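Local coordinates for uncharacterized metalloprotein (Deinococcus radiodurans, PDB 3GG7), which is of unknown function but binds manganese and is probably a TatD-type metal-dependent hydrolase acting on ester bonds, at residues 20-24 with 50-54; 59-65 with 101-105. All coordinates share one frame; numbering follows the deposited sequence.

Contact 1: 20-24 with 50-54; sequences ARACE and RPHVW
On the flank of the TIM-barrel fold, the first helix, 16-25, meets the type I beta turn from Arg50 to Val53 that leads into strand 53-55, and the meeting is dominated by Glu24 reaching into that turn. Its carboxylate is shared out between two N-H groups of His52. OE2 accepts the backbone N-H of His52 on its syn lone pair, His52 N to Glu24 OE2 being 2.8 Å. OE1 takes the ring instead: His52 ND1 lies 2.8 Å from Glu24 OE1, with the acceptor close to the imidazole plane but the donor 35° above the plane of the carboxylate. The planes of ring and carboxylate stand 55° apart. The Glu24 chain folds at chi2 (-56°), which brings the carboxylate over to the turn, where the ring carbon Pro51 CD comes within 3.4 Å of Glu24 OE2.

Beside this grip the aliphatic part of Arg50 runs extended over the helix. Its CB is 3.7 Å from Glu24 CG, and its CD sits 3.8 Å from Ala20 CB. At the far end Arg50 NH2 touches Arg21 CG at 3.7 Å, with the two guanidinium planes nearly perpendicular. One water accepts from Arg50 NH2 at 2.8 Å, in the plane of the guanidinium, and more weakly from Arg21 NE. Arg50 NH1 turns elsewhere, to the carbonyl oxygen of Leu46.

Deeper in, Val53 CG2 faces Ala20 CB. With one carboxylate holding both backbone and ring of His52, the imidazole is restrained in its rotation, and a proton is fixed on ND1. The negative charge would probably favour the doubly protonated, cationic ring, while the water may ease the closeness of the two arginines.

Contact 2: 59-65 with 101-105; sequences FHPEVVS and QQFAV
Val64 carries the apolar half of this contact, pushing its two methyls against the helix at different places. CG2 packs 3.6 Å from Gln101 CG and 3.8 Å from Gln102 CG, so it sits against the aliphatic parts of both glutamines. CG1 meets Val105 CG1 at 4.0 Å and also lies over one face of the Phe59 ring, offset toward the rim. Val105 has CG1 anti to its backbone N (chi1 166°), and this methyl serves both partners, since Phe59 CD2 is 3.8 Å from Val105 CG1. Phe59, Val64 and Val105 thus close into a small buried apolar cluster.

Polar contact across the interface comes from Gln101. Its chain bends at chi2 (70°) and brings NE2 to the carbonyl oxygen of Val64, 3.1 Å from Gln101 NE2 to Val64 O. The N-H points almost straight at the oxygen, which lies in the amide plane, but the donor stands 49° above the carbonyl plane.

Gln102 contributes by contact alone: Gln102 OE1 is 3.3 Å from Pro61 CB, while its amide is bound by others, OE1 by the backbone N of Asp90 and NE2 by Thr98 OG1.

The loop bearing Phe59 to Ser65 follows strand 53-55 and precedes helix 72-77. It is pressed onto helix 99-115, and Phe59 is tied by backbone bonding to Glu86 on strand 83-88. Pro61, two residues on, lies close to Glu86, a manganese ligand, and to His124 on strand 119-124, predicted to bind a second metal.

How the contacts relate
The centres of both contacts lie 16 to 17 Å from the centre of the chain, yet contact 2 is buried and contact 1 only partly. They share no segment, and their nearest atoms are about 13 Å apart. Contact 1 joins an outer helix to the turn entering a barrel strand, whereas contact 2 sets the loop that follows the same strand against a later helix. Polar and charged groups mark the first: a carboxylate bound to an imidazole, and two guanidinium groups lying near each other. The second relies on valine and phenylalanine, with a single hydrogen bond from a neutral side-chain amide. Contact 2 is also the one that comes near the metal site.

Contact 1: 20-24 with 50-54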
loop_
_atom_site.group_PDB
_atom_site.type_symbol
_atom_site.label_atom_id
_atom_site.label_comp_id
_atom_site.label_asym_id
_atom_site.label_seq_id
_atom_site.Cartn_x
_atom_site.Cartn_y
_atom_site.Cartn_z
ATOM N N ALA A 20 -1.871 8.549 -15.132
ATOM C CA ALA A 20 -1.430 7.244 -15.657
ATOM C C ALA A 20 -0.522 7.377 -16.867
ATOM O O ALA A 20 0.498 6.712 -16.949
ATOM C CB ALA A 20 -2.636 6.376 -16.006
ATOM N N ARG A 21 -0.896 8.229 -17.826
ATOM C CA ARG A 21 -0.055 8.507 -18.981
ATOM C C ARG A 21 1.312 9.043 -18.580
ATOM O O ARG A 21 2.334 8.666 -19.130
ATOM C CB ARG A 21 -0.715 9.551 -19.880
ATOM C CG ARG A 21 -1.721 9.050 -20.829
ATOM C CD ARG A 21 -1.886 10.087 -21.961
ATOM N NE ARG A 21 -3.259 10.132 -22.442
ATOM C CZ ARG A 21 -4.173 11.041 -22.096
ATOM N NH1 ARG A 21 -5.388 10.945 -22.618
ATOM N NH2 ARG A 21 -3.895 12.037 -21.245
ATOM N N ALA A 22 1.321 9.966 -17.625
ATOM C CA ALA A 22 2.558 10.563 -17.151
ATOM C C ALA A 22 3.486 9.531 -16.505
ATOM O O ALA A 22 4.708 9.615 -16.596
ATOM C CB ALA A 22 2.246 11.687 -16.174
ATOM N N CYS A 23 2.886 8.556 -15.824
ATOM C CA CYS A 23 3.657 7.432 -15.278
ATOM C C CYS A 23 4.256 6.570 -16.377
ATOM O O CYS A 23 5.435 6.215 -16.338
ATOM C CB CYS A 23 2.794 6.584 -14.338
ATOM S SG CYS A 23 2.298 7.434 -12.821
ATOM N N GLU A 24 3.470 6.260 -17.400
ATOM C CA GLU A 24 4.034 5.529 -18.544
ATOM C C GLU A 24 5.157 6.255 -19.256
ATOM O O GLU A 24 6.151 5.641 -19.653
ATOM C CB GLU A 24 2.980 5.196 -19.575
ATOM C CG GLU A 24 2.123 4.044 -19.252
ATOM C CD GLU A 24 2.866 2.722 -18.963
ATOM O OE1 GLU A 24 3.967 2.403 -19.471
ATOM O OE2 GLU A 24 2.271 2.007 -18.173
ATOM N N ARG A 50 -1.115 0.084 -20.539
ATOM C CA ARG A 50 -0.174 0.764 -19.677
ATOM C C ARG A 50 0.466 -0.256 -18.713
ATOM O O ARG A 50 -0.039 -0.460 -17.601
ATOM C CB ARG A 50 -0.881 1.897 -18.900
ATOM C CG ARG A 50 -1.554 2.907 -19.822
ATOM C CD ARG A 50 -1.845 4.247 -19.109
ATOM N NE ARG A 50 -2.379 5.181 -20.108
ATOM C CZ ARG A 50 -3.664 5.395 -20.350
ATOM N NH1 ARG A 50 -4.628 4.878 -19.593
ATOM N NH2 ARG A 50 -3.993 6.231 -21.350
ATOM N N PRO A 51 1.568 -0.901 -19.144
ATOM C CA PRO A 51 2.156 -2.012 -18.384
ATOM C C PRO A 51 2.794 -1.601 -17.079
ATOM O O PRO A 51 3.079 -2.465 -16.281
ATOM C CB PRO A 51 3.199 -2.571 -19.357
ATOM C CG PRO A 51 3.627 -1.405 -20.112
ATOM C CD PRO A 51 2.376 -0.589 -20.337
ATOM N N HIS A 52 2.999 -0.303 -16.844
ATOM C CA HIS A 52 3.503 0.177 -15.544
ATOM C C HIS A 52 2.421 0.439 -14.541
ATOM O O HIS A 52 2.738 0.758 -13.395
ATOM C CB HIS A 52 4.320 1.439 -15.724
ATOM C CG HIS A 52 5.628 1.183 -16.401
ATOM N ND1 HIS A 52 5.755 1.168 -17.774
ATOM C CD2 HIS A 52 6.823 0.803 -15.899
ATOM C CE1 HIS A 52 7.000 0.837 -18.077
ATOM N NE2 HIS A 52 7.672 0.627 -16.963
ATOM N N VAL A 53 1.159 0.290 -14.914
ATOM C CA VAL A 53 0.053 0.535 -13.992
ATOM C C VAL A 53 -0.474 -0.826 -13.522
ATOM O O VAL A 53 -1.066 -1.565 -14.306
ATOM C CB VAL A 53 -1.094 1.319 -14.679
ATOM C CG1 VAL A 53 -2.264 1.495 -13.708
ATOM C CG2 VAL A 53 -0.597 2.707 -15.171
ATOM N N TRP A 54 -0.230 -1.158 -12.257
ATOM C CA TRP A 54 -0.601 -2.451 -11.674
ATOM C C TRP A 54 -1.728 -2.190 -10.687
ATOM O O TRP A 54 -1.529 -1.546 -9.645
ATOM C CB TRP A 54 0.603 -3.036 -10.931
ATOM C CG TRP A 54 1.836 -3.279 -11.769
ATOM C CD1 TRP A 54 1.984 -3.104 -13.125
ATOM C CD2 TRP A 54 3.100 -3.788 -11.296
ATOM N NE1 TRP A 54 3.254 -3.471 -13.505
ATOM C CE2 TRP A 54 3.957 -3.884 -12.403
ATOM C CE3 TRP A 54 3.579 -4.162 -10.034
ATOM C CZ2 TRP A 54 5.280 -4.326 -12.296
ATOM C CZ3 TRP A 54 4.879 -4.617 -9.935
ATOM C CH2 TRP A 54 5.712 -4.700 -11.072
HETATM O O HOH W 1 -2.295 7.078 -23.449
#

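Contact 2: 59-65 with 101-105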
loop_
_atom_site.group_PDB
_atom_site.type_symbol
_atom_site.label_atom_id
_atom_site.label_comp_id
_atom_site.label_asym_id
_atom_site.label_seq_id
_atom_site.Cartn_x
_atom_site.Cartn_y
_atom_site.Cartn_z
ATOM N N PHE A 59 -10.653 -2.427 -0.298
ATOM C CA PHE A 59 -11.832 -1.974 0.439
ATOM C C PHE A 59 -11.301 -1.218 1.662
ATOM O O PHE A 59 -10.827 -1.808 2.626
ATOM C CB PHE A 59 -12.692 -3.145 0.886
ATOM C CG PHE A 59 -14.151 -2.821 1.046
ATOM C CD1 PHE A 59 -14.609 -1.519 1.232
ATOM C CD2 PHE A 59 -15.063 -3.827 1.045
ATOM C CE1 PHE A 59 -15.972 -1.260 1.384
ATOM C CE2 PHE A 59 -16.425 -3.566 1.177
ATOM C CZ PHE A 59 -16.870 -2.281 1.356
ATOM N N HIS A 60 -11.276 0.089 1.545
ATOM C CA HIS A 60 -10.571 0.954 2.503
ATOM C C HIS A 60 -11.369 1.022 3.801
ATOM O O HIS A 60 -12.597 1.176 3.780
ATOM C CB HIS A 60 -10.433 2.330 1.869
ATOM C CG HIS A 60 -9.512 3.257 2.589
ATOM N ND1 HIS A 60 -9.786 3.736 3.854
ATOM C CD2 HIS A 60 -8.352 3.840 2.203
ATOM C CE1 HIS A 60 -8.828 4.575 4.216
ATOM N NE2 HIS A 60 -7.936 4.643 3.239
ATOM N N PRO A 61 -10.695 0.932 4.941
ATOM C CA PRO A 61 -11.452 0.900 6.200
ATOM C C PRO A 61 -12.355 2.115 6.416
ATOM O O PRO A 61 -13.374 2.001 7.088
ATOM C CB PRO A 61 -10.360 0.786 7.273
ATOM C CG PRO A 61 -9.096 1.104 6.591
ATOM C CD PRO A 61 -9.256 0.722 5.166
ATOM N N GLU A 62 -12.003 3.255 5.836
ATOM C CA GLU A 62 -12.799 4.457 6.026
ATOM C C GLU A 62 -14.143 4.408 5.313
ATOM O O GLU A 62 -15.019 5.220 5.625
ATOM C CB GLU A 62 -12.051 5.720 5.599
ATOM C CG GLU A 62 -12.862 6.975 5.912
ATOM C CD GLU A 62 -12.218 8.255 5.499
ATOM O OE1 GLU A 62 -10.983 8.279 5.299
ATOM O OE2 GLU A 62 -12.977 9.242 5.388
ATOM N N VAL A 63 -14.339 3.478 4.377
ATOM C CA VAL A 63 -15.598 3.442 3.625
ATOM C C VAL A 63 -16.413 2.159 3.790
ATOM O O VAL A 63 -17.415 1.964 3.117
ATOM C CB VAL A 63 -15.390 3.798 2.125
ATOM C CG1 VAL A 63 -14.679 5.133 1.995
ATOM C CG2 VAL A 63 -14.604 2.708 1.379
ATOM N N VAL A 64 -16.004 1.298 4.716
ATOM C CA VAL A 64 -16.692 0.025 4.904
ATOM C C VAL A 64 -18.142 0.118 5.327
ATOM O O VAL A 64 -18.906 -0.787 4.980
ATOM C CB VAL A 64 -15.939 -0.910 5.908
ATOM C CG1 VAL A 64 -14.602 -1.269 5.346
ATOM C CG2 VAL A 64 -15.863 -0.265 7.262
ATOM N N SER A 65 -18.528 1.169 6.049
ATOM C CA SER A 65 -19.924 1.365 6.447
ATOM C C SER A 65 -20.708 1.922 5.274
ATOM O O SER A 65 -21.726 1.362 4.851
ATOM C CB SER A 65 -20.038 2.323 7.642
ATOM O OG SER A 65 -21.395 2.502 8.035
ATOM N N GLN A 101 -17.505 -3.482 11.895
ATOM C CA GLN A 101 -17.612 -3.635 10.437
ATOM C C GLN A 101 -16.228 -3.635 9.779
ATOM O O GLN A 101 -15.976 -4.408 8.863
ATOM C CB GLN A 101 -18.528 -2.556 9.820
ATOM C CG GLN A 101 -18.542 -2.477 8.271
ATOM C CD GLN A 101 -19.226 -3.656 7.565
ATOM O OE1 GLN A 101 -19.534 -4.682 8.176
ATOM N NE2 GLN A 101 -19.474 -3.499 6.258
ATOM N N GLN A 102 -15.325 -2.765 10.234
ATOM C CA GLN A 102 -13.957 -2.795 9.699
ATOM C C GLN A 102 -13.319 -4.161 9.902
ATOM O O GLN A 102 -12.715 -4.740 9.013
ATOM C CB GLN A 102 -13.070 -1.789 10.411
ATOM C CG GLN A 102 -13.291 -0.350 10.086
ATOM C CD GLN A 102 -12.181 0.487 10.675
ATOM O OE1 GLN A 102 -11.006 0.145 10.494
ATOM N NE2 GLN A 102 -12.527 1.526 11.433
ATOM N N PHE A 103 -13.452 -4.691 11.104
ATOM C CA PHE A 103 -12.837 -5.974 11.430
ATOM C C PHE A 103 -13.451 -7.101 10.587
ATOM O O PHE A 103 -12.753 -7.917 10.005
ATOM C CB PHE A 103 -12.990 -6.223 12.937
ATOM C CG PHE A 103 -12.422 -7.525 13.406
ATOM C CD1 PHE A 103 -11.187 -7.570 14.033
ATOM C CD2 PHE A 103 -13.147 -8.698 13.270
ATOM C CE1 PHE A 103 -10.667 -8.775 14.494
ATOM C CE2 PHE A 103 -12.632 -9.919 13.720
ATOM C CZ PHE A 103 -11.394 -9.951 14.329
ATOM N N ALA A 104 -14.780 -7.119 10.494
ATOM C CA ALA A 104 -15.477 -8.099 9.698
ATOM C C ALA A 104 -15.010 -8.111 8.246
ATOM O O ALA A 104 -14.731 -9.174 7.681
ATOM C CB ALA A 104 -16.972 -7.860 9.764
ATOM N N VAL A 105 -14.934 -6.922 7.643
ATOM C CA VAL A 105 -14.510 -6.821 6.263
ATOM C C VAL A 105 -13.057 -7.270 6.064
ATOM O O VAL A 105 -12.738 -8.002 5.125
ATOM C CB VAL A 105 -14.699 -5.367 5.724
ATOM C CG1 VAL A 105 -13.969 -5.158 4.413
ATOM C CG2 VAL A 105 -16.179 -5.069 5.548
#